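Local coordinates for glycosyl hydrolase family 88 (Pedobacter heparinus, PDB 3WIW), which acts as an unsaturated glucuronyl hydrolase with specificity for heparin, probably releasing the unsaturated uronic acid from saccharides left by heparin lyases, at residues 71-76 with 114-119; 75-80 with 373-378; 104-109 with 123-128; 159-164 with 170-175. All blocks are in the same frame, centred on the assembly; numbering follows the deposited sequence. Where two conformers were deposited one is given.

Contact 1: 71-76 with 114-119; sequences RDWTTG and THDLGF
The indole of Trp73 turns its CE3-CZ3 edge onto a face of the Phe119 ring in an edge-to-face pair, centroids 5.4 Å apart and planes at 63°. The touch is off-centre, Trp73 CE3 lying 3.8 Å from Phe119 CD2, and the two side chains run side by side. With chi1 80° the indole CG of Trp73 sits between its backbone N and carbonyl carbon, which brings one ring face over Thr74 CG2, 3.3 Å from the ring plane. At the base of the same indole, Trp73 CB meets Asp116 OD2 at 3.4 Å, a carbon-oxygen contact. Behind the rings, water 1 links the backbones: it donates to Trp73 O (2.7 Å), accepts from Gly76 N (2.8 Å) and donates weakly to Phe119 O. Asp72 OD1 folds the first loop by accepting from Thr74 N, an Asx turn, and from Thr74 OG1. Asp116, the predicted nucleophile, directly precedes helix 117-132; its OD1 bonds to Asn178 ND2 and to a bound buffer molecule. Thus aromatic packing and one shared water join the loop to the start of helix 117-132, while the carboxylate of Asp116, bordered by carbon on the indole side, finds its polar partners in Asn178 and the buffer.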
loop_
_atom_site.group_PDB
_atom_site.type_symbol
_atom_site.label_atom_id
_atom_site.label_comp_id
_atom_site.label_asym_id
_atom_site.label_seq_id
_atom_site.Cartn_x
_atom_site.Cartn_y
_atom_site.Cartn_z
ATOM N N ARG A 71 -16.858 -5.198 -1.941
ATOM C CA ARG A 71 -16.940 -4.399 -0.717
ATOM C C ARG A 71 -15.678 -4.459 0.146
ATOM O O ARG A 71 -15.488 -3.640 1.046
ATOM C CB ARG A 71 -18.123 -4.870 0.128
ATOM C CG ARG A 71 -17.908 -6.243 0.730
ATOM C CD ARG A 71 -18.976 -6.593 1.742
ATOM N NE ARG A 71 -18.813 -7.962 2.209
ATOM C CZ ARG A 71 -19.271 -9.029 1.562
ATOM N NH1 ARG A 71 -19.076 -10.242 2.059
ATOM N NH2 ARG A 71 -19.924 -8.883 0.417
ATOM N N ASP A 72 -14.823 -5.438 -0.115
ATOM C CA ASP A 72 -13.638 -5.689 0.724
ATOM C C ASP A 72 -12.538 -4.680 0.403
ATOM O O ASP A 72 -12.205 -4.467 -0.767
ATOM C CB ASP A 72 -13.174 -7.125 0.459
ATOM C CG ASP A 72 -11.998 -7.562 1.303
ATOM O OD1 ASP A 72 -10.892 -7.043 1.110
ATOM O OD2 ASP A 72 -12.161 -8.518 2.091
ATOM N N TRP A 73 -11.923 -4.093 1.427
ATOM C CA TRP A 73 -10.944 -3.033 1.191
ATOM C C TRP A 73 -9.719 -3.467 0.384
ATOM O O TRP A 73 -9.011 -2.616 -0.179
ATOM C CB TRP A 73 -10.490 -2.406 2.505
ATOM C CG TRP A 73 -9.443 -3.189 3.281
ATOM C CD1 TRP A 73 -9.668 -4.167 4.204
ATOM C CD2 TRP A 73 -8.019 -3.002 3.228
ATOM N NE1 TRP A 73 -8.460 -4.599 4.744
ATOM C CE2 TRP A 73 -7.437 -3.896 4.157
ATOM C CE3 TRP A 73 -7.183 -2.154 2.489
ATOM C CZ2 TRP A 73 -6.049 -3.979 4.360
ATOM C CZ3 TRP A 73 -5.810 -2.230 2.686
ATOM C CH2 TRP A 73 -5.252 -3.144 3.616
ATOM N N THR A 74 -9.451 -4.776 0.338
ATOM C CA THR A 74 -8.293 -5.276 -0.371
ATOM C C THR A 74 -8.631 -5.706 -1.790
ATOM O O THR A 74 -7.756 -6.188 -2.485
ATOM C CB THR A 74 -7.651 -6.513 0.330
ATOM O OG1 THR A 74 -8.473 -7.670 0.100
ATOM C CG2 THR A 74 -7.454 -6.284 1.837
ATOM N N THR A 75 -9.878 -5.517 -2.237
ATOM C CA THR A 75 -10.313 -6.171 -3.460
ATOM C C THR A 75 -9.587 -5.659 -4.726
ATOM O O THR A 75 -9.470 -6.380 -5.724
ATOM C CB THR A 75 -11.842 -6.068 -3.596
ATOM O OG1 THR A 75 -12.294 -7.028 -4.552
ATOM C CG2 THR A 75 -12.278 -4.667 -4.019
ATOM N N GLY A 76 -9.120 -4.416 -4.701
ATOM C CA GLY A 76 -8.435 -3.842 -5.845
ATOM C C GLY A 76 -7.004 -4.291 -6.030
ATOM O O GLY A 76 -6.442 -4.065 -7.114
ATOM N N THR A 114 -16.276 4.796 2.865
ATOM C CA THR A 114 -14.891 4.489 3.223
ATOM C C THR A 114 -13.817 5.296 2.482
ATOM O O THR A 114 -13.963 5.635 1.292
ATOM C CB THR A 114 -14.595 2.985 3.012
ATOM O OG1 THR A 114 -13.255 2.689 3.445
ATOM C CG2 THR A 114 -14.767 2.562 1.539
ATOM N N HIS A 115 -12.726 5.583 3.181
ATOM C CA HIS A 115 -11.572 6.196 2.531
ATOM C C HIS A 115 -10.846 5.257 1.578
ATOM O O HIS A 115 -10.039 5.724 0.771
ATOM C CB HIS A 115 -10.561 6.684 3.572
ATOM C CG HIS A 115 -9.854 5.589 4.308
ATOM N ND1 HIS A 115 -8.487 5.567 4.448
ATOM C CD2 HIS A 115 -10.325 4.501 4.966
ATOM C CE1 HIS A 115 -8.137 4.498 5.148
ATOM N NE2 HIS A 115 -9.236 3.845 5.497
ATOM N N ASP A 116 -11.160 3.956 1.625
ATOM C CA ASP A 116 -10.348 2.941 0.931
ATOM C C ASP A 116 -10.590 2.865 -0.581
ATOM O O ASP A 116 -10.088 1.957 -1.249
ATOM C CB ASP A 116 -10.508 1.559 1.583
ATOM C CG ASP A 116 -9.771 1.448 2.893
ATOM O OD1 ASP A 116 -8.684 2.052 3.010
ATOM O OD2 ASP A 116 -10.282 0.749 3.805
ATOM N N LEU A 117 -11.300 3.840 -1.140
ATOM C CA LEU A 117 -11.495 3.919 -2.585
ATOM C C LEU A 117 -10.174 4.032 -3.349
ATOM O O LEU A 117 -10.089 3.626 -4.506
ATOM C CB LEU A 117 -12.371 5.110 -2.940
ATOM C CG LEU A 117 -13.778 5.018 -2.344
ATOM C CD1 LEU A 117 -14.538 6.311 -2.650
ATOM C CD2 LEU A 117 -14.536 3.785 -2.869
ATOM N N GLY A 118 -9.132 4.586 -2.730
ATOM C CA GLY A 118 -7.832 4.605 -3.372
ATOM C C GLY A 118 -7.273 3.187 -3.549
ATOM O O GLY A 118 -6.885 2.775 -4.665
ATOM N N PHE A 119 -7.185 2.420 -2.460
ATOM C CA PHE A 119 -6.739 1.039 -2.573
ATOM C C PHE A 119 -7.635 0.238 -3.528
ATOM O O PHE A 119 -7.149 -0.615 -4.269
ATOM C CB PHE A 119 -6.790 0.372 -1.202
ATOM C CG PHE A 119 -5.764 0.859 -0.209
ATOM C CD1 PHE A 119 -4.402 0.876 -0.504
ATOM C CD2 PHE A 119 -6.169 1.228 1.072
ATOM C CE1 PHE A 119 -3.454 1.241 0.499
ATOM C CE2 PHE A 119 -5.251 1.605 2.055
ATOM C CZ PHE A 119 -3.899 1.601 1.761
HETATM O O HOH W 1 -8.011 -2.840 -2.666
#

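Contact 2: 75-80 with 373-378; sequences TGFFPG and PLNYAD
Amide nitrogen ND2 of Asn375 bonds to two oxygens, Pro56 O and Thr74 OG1, while the other end of the amide faces Phe77. That amide oxygen, Asn375 OD1, lies 3.7 Å from Phe77 CD2, approaching obliquely. Asn375 owes this reach to chi1 57°, which bends CG back between its backbone N and carbonyl carbon, close against Phe77 CB at 3.9 Å. The main packing belongs to the next residue. Tyr376 CB sits over the middle of the Phe77 ring, 3.4 Å from the centroid and only 5° off the normal, a nearly axial CH-pi contact in which all six ring carbons lie at similar distances from the methylene. Beyond CB, the Tyr376 ring swings away, so the two rings meet obliquely, planes at 55°, with Phe77 CE2 3.9 Å from Tyr376 CD2. Leu374 CB covers a face of the tyrosine ring, and Trp73 also packs against it. Phe77 in turn meets Phe119 and, edge-to-face, Tyr379. These residues join the N-terminal part of helix 77-89 to the first turn of helix 375-392, bringing together early and late helices of the (alpha/alpha)6 barrel close to the predicted substrate residues Arg246 and Trp250. The helices are therefore held here by carbon packed on an aromatic face, and the two bonds on ND2 satisfy the buried amide nitrogen and fix the rotation of Asn375, keeping its oxygen beside Phe77.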
loop_
_atom_site.group_PDB
_atom_site.type_symbol
_atom_site.label_atom_id
_atom_site.label_comp_id
_atom_site.label_asym_id
_atom_site.label_seq_id
_atom_site.Cartn_x
_atom_site.Cartn_y
_atom_site.Cartn_z
ATOM N N THR A 75 -9.878 -5.517 -2.237
ATOM C CA THR A 75 -10.313 -6.171 -3.460
ATOM C C THR A 75 -9.587 -5.659 -4.726
ATOM O O THR A 75 -9.470 -6.380 -5.724
ATOM C CB THR A 75 -11.842 -6.068 -3.596
ATOM O OG1 THR A 75 -12.294 -7.028 -4.552
ATOM C CG2 THR A 75 -12.278 -4.667 -4.019
ATOM N N GLY A 76 -9.120 -4.416 -4.701
ATOM C CA GLY A 76 -8.435 -3.842 -5.845
ATOM C C GLY A 76 -7.004 -4.291 -6.030
ATOM O O GLY A 76 -6.442 -4.065 -7.114
ATOM N N PHE A 77 -6.376 -4.896 -5.011
ATOM C CA PHE A 77 -4.956 -5.212 -5.112
ATOM C C PHE A 77 -4.621 -6.261 -6.168
ATOM O O PHE A 77 -3.678 -6.077 -6.918
ATOM C CB PHE A 77 -4.374 -5.626 -3.759
ATOM C CG PHE A 77 -4.307 -4.485 -2.779
ATOM C CD1 PHE A 77 -3.460 -3.394 -3.015
ATOM C CD2 PHE A 77 -5.082 -4.500 -1.624
ATOM C CE1 PHE A 77 -3.355 -2.345 -2.104
ATOM C CE2 PHE A 77 -5.005 -3.447 -0.706
ATOM C CZ PHE A 77 -4.151 -2.356 -0.951
ATOM N N PHE A 78 -5.373 -7.359 -6.244
ATOM C CA PHE A 78 -5.073 -8.410 -7.221
ATOM C C PHE A 78 -5.108 -7.898 -8.679
ATOM O O PHE A 78 -4.132 -8.097 -9.402
ATOM C CB PHE A 78 -5.958 -9.620 -7.025
ATOM C CG PHE A 78 -5.669 -10.727 -7.988
ATOM C CD1 PHE A 78 -4.450 -11.409 -7.946
ATOM C CD2 PHE A 78 -6.605 -11.090 -8.939
ATOM C CE1 PHE A 78 -4.183 -12.433 -8.834
ATOM C CE2 PHE A 78 -6.354 -12.113 -9.836
ATOM C CZ PHE A 78 -5.140 -12.796 -9.789
ATOM N N PRO A 79 -6.180 -7.184 -9.104
ATOM C CA PRO A 79 -6.087 -6.650 -10.473
ATOM C C PRO A 79 -4.903 -5.683 -10.636
ATOM O O PRO A 79 -4.250 -5.691 -11.674
ATOM C CB PRO A 79 -7.436 -5.962 -10.704
ATOM C CG PRO A 79 -8.131 -5.935 -9.379
ATOM C CD PRO A 79 -7.515 -7.010 -8.512
ATOM N N GLY A 80 -4.592 -4.890 -9.617
ATOM C CA GLY A 80 -3.424 -4.033 -9.677
ATOM C C GLY A 80 -2.139 -4.810 -9.875
ATOM O O GLY A 80 -1.263 -4.412 -10.653
ATOM N N PRO A 373 0.302 -15.209 3.191
ATOM C CA PRO A 373 0.325 -14.250 2.088
ATOM C C PRO A 373 -0.854 -13.277 2.168
ATOM O O PRO A 373 -1.918 -13.607 2.702
ATOM C CB PRO A 373 0.130 -15.133 0.862
ATOM C CG PRO A 373 -0.625 -16.294 1.373
ATOM C CD PRO A 373 0.006 -16.570 2.717
ATOM N N LEU A 374 -0.650 -12.074 1.641
ATOM C CA LEU A 374 -1.699 -11.078 1.533
ATOM C C LEU A 374 -1.579 -10.402 0.190
ATOM O O LEU A 374 -0.476 -10.083 -0.277
ATOM C CB LEU A 374 -1.591 -10.075 2.677
ATOM C CG LEU A 374 -2.467 -10.441 3.906
ATOM C CD1 LEU A 374 -1.983 -9.738 5.162
ATOM C CD2 LEU A 374 -3.927 -10.039 3.569
ATOM N N ASN A 375 -2.722 -10.170 -0.449
ATOM C CA ASN A 375 -2.716 -9.599 -1.782
ATOM C C ASN A 375 -1.978 -8.255 -1.887
ATOM O O ASN A 375 -1.261 -8.015 -2.869
ATOM C CB ASN A 375 -4.130 -9.553 -2.368
ATOM C CG ASN A 375 -5.145 -8.778 -1.511
ATOM O OD1 ASN A 375 -4.793 -8.033 -0.574
ATOM N ND2 ASN A 375 -6.428 -8.946 -1.843
ATOM N N TYR A 376 -2.045 -7.417 -0.857
ATOM C CA TYR A 376 -1.339 -6.140 -0.938
ATOM C C TYR A 376 0.164 -6.265 -0.755
ATOM O O TYR A 376 0.908 -5.435 -1.279
ATOM C CB TYR A 376 -1.913 -5.076 -0.012
ATOM C CG TYR A 376 -2.145 -5.492 1.432
ATOM C CD1 TYR A 376 -1.138 -5.361 2.398
ATOM C CD2 TYR A 376 -3.394 -5.969 1.843
ATOM C CE1 TYR A 376 -1.364 -5.706 3.721
ATOM C CE2 TYR A 376 -3.647 -6.310 3.178
ATOM C CZ TYR A 376 -2.619 -6.173 4.110
ATOM O OH TYR A 376 -2.823 -6.474 5.440
ATOM N N ALA A 377 0.636 -7.300 -0.052
ATOM C CA ALA A 377 2.088 -7.544 -0.021
ATOM C C ALA A 377 2.581 -7.791 -1.439
ATOM O O ALA A 377 3.602 -7.239 -1.859
ATOM C CB ALA A 377 2.429 -8.703 0.862
ATOM N N ASP A 378 1.834 -8.580 -2.208
ATOM C CA ASP A 378 2.250 -8.881 -3.575
ATOM C C ASP A 378 2.224 -7.622 -4.455
ATOM O O ASP A 378 3.144 -7.426 -5.271
ATOM C CB ASP A 378 1.355 -9.945 -4.216
ATOM C CG ASP A 378 1.464 -11.312 -3.564
ATOM O OD1 ASP A 378 2.309 -11.524 -2.671
ATOM O OD2 ASP A 378 0.719 -12.219 -3.993
#

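Contact 3: 104-109 with 123-128; sequences ALDTIQ and CSYGNA
Tyr125 reaches out from helix 117-132 and sets its phenol oxygen against the backbone of the loop, Tyr125 OH lying 3.2 Å from Asp106 CA. This is the tight part of the contact. The ring lies beside the chain, with the carbonyl carbon of Leu105 close to its plane at one edge, and Tyr125 CE1 is 4.1 Å from Leu105 CB. The torsion chi1 of -81° places the ring carbon CG of Tyr125 beside its own backbone N and aims the phenol across at the loop. Deeper in, the packing is slacker: Leu105 CD1 comes no nearer than 4.0 Å to Ser124 OG, whose main partner is Met120 O in its own helix, with Leu121 O a second acceptor nearby. Leu105 also touches Thr75 and, on helix 77-89, Pro79, so its side chain packs between several elements. The partly exposed side is different in kind. There the Asp106 carboxylate leans past the phenol, planes at 62°, and water 2 bridges the two, donating to Asp106 OD2 at 2.6 Å and lying 2.7 Å from Tyr125 OH, in the plane of the ring. Asp106 O, meanwhile, accepts from Gln109 N and Gln109 NE2 on opposite faces of its carbonyl plane, steadying the 3-10 turn. Pro140 and Leu141 of helix 138-150 pack against Tyr125. Ser124 belongs to a wider pi-type turn within its helix. A connecting loop folded back on the flank of the following helix, here joining helices 92-103 and 117-132, is part of the (alpha/alpha)6 barrel, built of helices joined by such loops.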
loop_
_atom_site.group_PDB
_atom_site.type_symbol
_atom_site.label_atom_id
_atom_site.label_comp_id
_atom_site.label_asym_id
_atom_site.label_seq_id
_atom_site.Cartn_x
_atom_site.Cartn_y
_atom_site.Cartn_z
ATOM N N ALA A 104 -14.618 -6.134 -13.215
ATOM C CA ALA A 104 -15.530 -6.756 -12.259
ATOM C C ALA A 104 -15.743 -5.891 -11.010
ATOM O O ALA A 104 -16.607 -6.207 -10.195
ATOM C CB ALA A 104 -15.035 -8.135 -11.851
ATOM N N LEU A 105 -14.967 -4.812 -10.863
ATOM C CA LEU A 105 -15.054 -3.951 -9.686
ATOM C C LEU A 105 -15.855 -2.661 -9.930
ATOM O O LEU A 105 -15.812 -1.719 -9.131
ATOM C CB LEU A 105 -13.654 -3.625 -9.171
ATOM C CG LEU A 105 -12.862 -4.845 -8.671
ATOM C CD1 LEU A 105 -11.526 -4.421 -8.075
ATOM C CD2 LEU A 105 -13.692 -5.682 -7.676
ATOM N N ASP A 106 -16.611 -2.625 -11.025
ATOM C CA ASP A 106 -17.364 -1.450 -11.445
ATOM C C ASP A 106 -18.209 -0.857 -10.318
ATOM O O ASP A 106 -18.294 0.366 -10.185
ATOM C CB ASP A 106 -18.244 -1.846 -12.632
ATOM C CG ASP A 106 -19.109 -0.705 -13.122
ATOM O OD1 ASP A 106 -20.217 -0.522 -12.574
ATOM O OD2 ASP A 106 -18.681 0.022 -14.046
ATOM N N THR A 107 -18.828 -1.713 -9.500
ATOM C CA THR A 107 -19.753 -1.241 -8.461
ATOM C C THR A 107 -19.090 -0.350 -7.411
ATOM O O THR A 107 -19.770 0.413 -6.719
ATOM C CB THR A 107 -20.494 -2.400 -7.735
ATOM O OG1 THR A 107 -19.540 -3.341 -7.219
ATOM C CG2 THR A 107 -21.492 -3.109 -8.665
ATOM N N ILE A 108 -17.767 -0.441 -7.285
ATOM C CA ILE A 108 -17.080 0.335 -6.255
ATOM C C ILE A 108 -17.196 1.844 -6.496
ATOM O O ILE A 108 -17.068 2.639 -5.578
ATOM C CB ILE A 108 -15.622 -0.100 -6.091
ATOM C CG1 ILE A 108 -15.574 -1.611 -5.857
ATOM C CG2 ILE A 108 -14.967 0.625 -4.913
ATOM C CD1 ILE A 108 -14.163 -2.126 -5.723
ATOM N N GLN A 109 -17.492 2.238 -7.730
ATOM C CA GLN A 109 -17.658 3.662 -8.035
ATOM C C GLN A 109 -18.866 4.287 -7.348
ATOM O O GLN A 109 -19.046 5.504 -7.416
ATOM C CB GLN A 109 -17.777 3.874 -9.536
ATOM C CG GLN A 109 -19.136 3.468 -10.100
ATOM C CD GLN A 109 -19.173 3.547 -11.599
ATOM O OE1 GLN A 109 -19.101 4.632 -12.182
ATOM N NE2 GLN A 109 -19.291 2.400 -12.235
ATOM N N CYS A 123 -5.874 1.444 -7.263
ATOM C CA CYS A 123 -4.978 0.333 -7.578
ATOM C C CYS A 123 -5.428 -0.513 -8.756
ATOM O O CYS A 123 -4.604 -1.155 -9.392
ATOM C CB CYS A 123 -4.765 -0.581 -6.363
ATOM S SG CYS A 123 -3.995 0.225 -4.940
ATOM N N SER A 124 -6.728 -0.518 -9.042
ATOM C CA SER A 124 -7.249 -1.376 -10.098
ATOM C C SER A 124 -7.486 -0.556 -11.361
ATOM O O SER A 124 -6.648 -0.553 -12.275
ATOM C CB SER A 124 -8.512 -2.107 -9.604
ATOM O OG SER A 124 -9.490 -1.188 -9.158
ATOM N N TYR A 125 -8.596 0.182 -11.380
ATOM C CA TYR A 125 -8.922 1.093 -12.477
ATOM C C TYR A 125 -7.836 2.141 -12.707
ATOM O O TYR A 125 -7.575 2.504 -13.854
ATOM C CB TYR A 125 -10.246 1.826 -12.223
ATOM C CG TYR A 125 -11.472 1.016 -12.551
ATOM C CD1 TYR A 125 -11.928 0.021 -11.689
ATOM C CD2 TYR A 125 -12.173 1.225 -13.739
ATOM C CE1 TYR A 125 -13.041 -0.730 -11.997
ATOM C CE2 TYR A 125 -13.291 0.479 -14.045
ATOM C CZ TYR A 125 -13.731 -0.487 -13.171
ATOM O OH TYR A 125 -14.853 -1.232 -13.489
ATOM N N GLY A 126 -7.213 2.650 -11.640
ATOM C CA GLY A 126 -6.207 3.693 -11.817
ATOM C C GLY A 126 -5.017 3.195 -12.624
ATOM O O GLY A 126 -4.577 3.838 -13.597
ATOM N N ASN A 127 -4.492 2.039 -12.220
ATOM C CA ASN A 127 -3.427 1.410 -12.981
ATOM C C ASN A 127 -3.865 1.059 -14.400
ATOM O O ASN A 127 -3.108 1.256 -15.352
ATOM C CB ASN A 127 -2.896 0.177 -12.243
ATOM C CG ASN A 127 -1.880 0.540 -11.194
ATOM O OD1 ASN A 127 -0.957 1.320 -11.460
ATOM N ND2 ASN A 127 -2.064 0.035 -9.985
ATOM N N ALA A 128 -5.089 0.558 -14.541
ATOM C CA ALA A 128 -5.629 0.187 -15.836
ATOM C C ALA A 128 -5.608 1.397 -16.774
ATOM O O ALA A 128 -5.183 1.299 -17.927
ATOM C CB ALA A 128 -7.052 -0.288 -15.673
HETATM O O HOH W 2 -16.558 -0.595 -15.505
#

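Contact 4: 159-164 with 170-175; sequences IRSWDF and PVIIDN
Pro170, first residue of strand 170-172, an outer strand of a small antiparallel sheet on the (alpha/alpha)6 barrel, packs on one face of the Trp162 indole. In one of its two modelled conformers the indole lies between two groups: Pro170 CG approaches the five-membered-ring side, 3.4 Å from Trp162 NE1, while Phe164 CZ covers the opposite face. Further along, the six-membered end of Trp162 meets Ile172 at about a right angle, CZ3 to CG2 3.5 Å. A chi1 of 65° sets CG between the backbone N and carbonyl carbon and so turns this indole toward the strand. The extended Arg160 passes obliquely by Pro170 CD, and its NE donates to Trp162 O from above the carbonyl plane. Val171 CG2 tucks against Ile159 O at 3.4 Å. The strand then enters a type I turn from Ile172 to Asn175 that carries Asp174, the predicted proton donor, whose OD1 bonds to His218 NE2; Ile172 thus packs beside the predicted active site. Two bonds tie loop and strand, both made by Ser161. Its backbone N meets Pro170 O at 2.9 Å, the C=O...N angle a straight 163°, and its hydroxyl OG accepts from Ile172 N at 2.9 Å with an N-H...O angle of 165°.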
loop_
_atom_site.group_PDB
_atom_site.type_symbol
_atom_site.label_atom_id
_atom_site.label_comp_id
_atom_site.label_asym_id
_atom_site.label_seq_id
_atom_site.Cartn_x
_atom_site.Cartn_y
_atom_site.Cartn_z
ATOM N N ILE A 159 -9.849 13.653 5.547
ATOM C CA ILE A 159 -10.822 12.655 5.153
ATOM C C ILE A 159 -11.148 11.766 6.346
ATOM O O ILE A 159 -10.247 11.295 7.054
ATOM C CB ILE A 159 -10.248 11.782 4.024
ATOM C CG1 ILE A 159 -10.042 12.636 2.756
ATOM C CG2 ILE A 159 -11.152 10.561 3.766
ATOM C CD1 ILE A 159 -9.287 11.926 1.671
ATOM N N ARG A 160 -12.443 11.577 6.604
ATOM C CA ARG A 160 -12.901 10.611 7.595
ATOM C C ARG A 160 -12.632 9.199 7.079
ATOM O O ARG A 160 -13.128 8.819 6.017
ATOM C CB ARG A 160 -14.398 10.785 7.836
ATOM C CG ARG A 160 -14.866 9.958 9.013
ATOM C CD ARG A 160 -16.316 10.164 9.268
ATOM N NE ARG A 160 -16.780 9.286 10.329
ATOM C CZ ARG A 160 -17.925 9.444 10.981
ATOM N NH1 ARG A 160 -18.719 10.474 10.700
ATOM N NH2 ARG A 160 -18.265 8.564 11.916
ATOM N N SER A 161 -11.874 8.393 7.815
ATOM C CA SER A 161 -11.516 7.071 7.293
ATOM C C SER A 161 -12.707 6.120 7.259
ATOM O O SER A 161 -12.944 5.451 6.235
ATOM C CB SER A 161 -10.373 6.464 8.102
ATOM O OG SER A 161 -9.226 7.267 7.976
ATOM N N TRP A 162 -13.481 6.070 8.333
ATOM C CA TRP A 162 -14.635 5.179 8.335
ATOM C C TRP A 162 -15.754 5.698 9.189
ATOM O O TRP A 162 -15.581 6.640 9.964
ATOM C CB TRP A 162 -14.254 3.769 8.760
ATOM C CG TRP A 162 -13.766 3.668 10.182
ATOM C CD1 TRP A 162 -14.438 4.035 11.318
ATOM C CD2 TRP A 162 -12.520 3.108 10.619
ATOM N NE1 TRP A 162 -13.673 3.764 12.426
ATOM C CE2 TRP A 162 -12.491 3.196 12.025
ATOM C CE3 TRP A 162 -11.419 2.555 9.954
ATOM C CZ2 TRP A 162 -11.408 2.739 12.781
ATOM C CZ3 TRP A 162 -10.346 2.101 10.701
ATOM C CH2 TRP A 162 -10.345 2.200 12.103
ATOM N N ASP A 163 -16.901 5.048 9.042
ATOM C CA ASP A 163 -18.159 5.534 9.607
ATOM C C ASP A 163 -18.679 4.690 10.755
ATOM O O ASP A 163 -19.642 5.073 11.424
ATOM C CB ASP A 163 -19.228 5.595 8.522
ATOM C CG ASP A 163 -18.921 6.636 7.486
ATOM O OD1 ASP A 163 -18.164 7.579 7.808
ATOM O OD2 ASP A 163 -19.435 6.510 6.360
ATOM N N PHE A 164 -18.058 3.536 10.970
ATOM C CA PHE A 164 -18.510 2.615 12.013
ATOM C C PHE A 164 -17.858 2.939 13.347
ATOM O O PHE A 164 -16.898 3.716 13.412
ATOM C CB PHE A 164 -18.239 1.157 11.622
ATOM C CG PHE A 164 -16.788 0.851 11.377
ATOM C CD1 PHE A 164 -15.928 0.574 12.430
ATOM C CD2 PHE A 164 -16.283 0.857 10.088
ATOM C CE1 PHE A 164 -14.590 0.296 12.203
ATOM C CE2 PHE A 164 -14.951 0.571 9.851
ATOM C CZ PHE A 164 -14.100 0.297 10.910
ATOM N N PRO A 170 -12.803 9.346 13.015
ATOM C CA PRO A 170 -11.534 8.627 13.050
ATOM C C PRO A 170 -10.762 8.785 11.754
ATOM O O PRO A 170 -11.345 8.669 10.657
ATOM C CB PRO A 170 -11.967 7.175 13.232
ATOM C CG PRO A 170 -13.318 7.106 12.504
ATOM C CD PRO A 170 -13.938 8.467 12.685
ATOM N N VAL A 171 -9.459 9.026 11.875
ATOM C CA VAL A 171 -8.560 9.087 10.714
ATOM C C VAL A 171 -7.399 8.140 10.983
ATOM O O VAL A 171 -6.724 8.240 12.018
ATOM C CB VAL A 171 -8.023 10.525 10.506
ATOM C CG1 VAL A 171 -7.071 10.574 9.294
ATOM C CG2 VAL A 171 -9.181 11.489 10.299
ATOM N N ILE A 172 -7.183 7.188 10.089
ATOM C CA ILE A 172 -6.099 6.230 10.275
ATOM C C ILE A 172 -4.899 6.580 9.401
ATOM O O ILE A 172 -5.051 7.238 8.372
ATOM C CB ILE A 172 -6.569 4.765 10.048
ATOM C CG1 ILE A 172 -6.905 4.440 8.574
ATOM C CG2 ILE A 172 -7.761 4.476 10.948
ATOM C CD1 ILE A 172 -7.458 3.006 8.393
ATOM N N ILE A 173 -3.712 6.147 9.811
ATOM C CA ILE A 173 -2.498 6.445 9.072
ATOM C C ILE A 173 -2.595 5.902 7.625
ATOM O O ILE A 173 -2.058 6.519 6.677
ATOM C CB ILE A 173 -1.250 5.910 9.837
ATOM C CG1 ILE A 173 0.033 6.505 9.269
ATOM C CG2 ILE A 173 -1.170 4.366 9.796
ATOM C CD1 ILE A 173 0.248 7.994 9.604
ATOM N N ASP A 174 -3.271 4.757 7.456
ATOM C CA ASP A 174 -3.423 4.122 6.136
ATOM C C ASP A 174 -4.085 5.082 5.125
ATOM O O ASP A 174 -3.904 4.937 3.912
ATOM C CB ASP A 174 -4.275 2.845 6.195
ATOM C CG ASP A 174 -4.103 2.013 7.476
ATOM O OD1 ASP A 174 -4.041 2.555 8.605
ATOM O OD2 ASP A 174 -4.142 0.774 7.338
ATOM N N ASN A 175 -4.872 6.037 5.623
ATOM C CA ASN A 175 -5.609 6.988 4.782
ATOM C C ASN A 175 -4.628 7.820 3.930
ATOM O O ASN A 175 -5.021 8.308 2.863
ATOM C CB ASN A 175 -6.504 7.861 5.682
ATOM C CG ASN A 175 -7.730 8.490 4.985
ATOM O OD1 ASN A 175 -8.799 8.583 5.621
ATOM N ND2 ASN A 175 -7.592 8.943 3.732
#

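Overall arrangement
From the N terminus, the loop at 71-76 and the start of helix 77-89 serve contacts 1 and 2 together, sharing Thr75 and Gly76. Contact 1 closes a loop of 37 residues, bringing 71-76 back to the start of helix 117-132. Contact 3 closes a 13-residue loop and crosses it: 104-109 lies within the loop of contact 1, but its partner 123-128 lies further along the same helix. Contact 4 follows in series, a tight local loop between 159-164 and 170-175, joined to contact 1 by His115 with Ser161. Contact 2 closes the longest loop, bringing helix 375-392 to helix 77-89 across 292 residues and enclosing contacts 3 and 4. Contacts 1 and 4 hold the predicted catalytic aspartates.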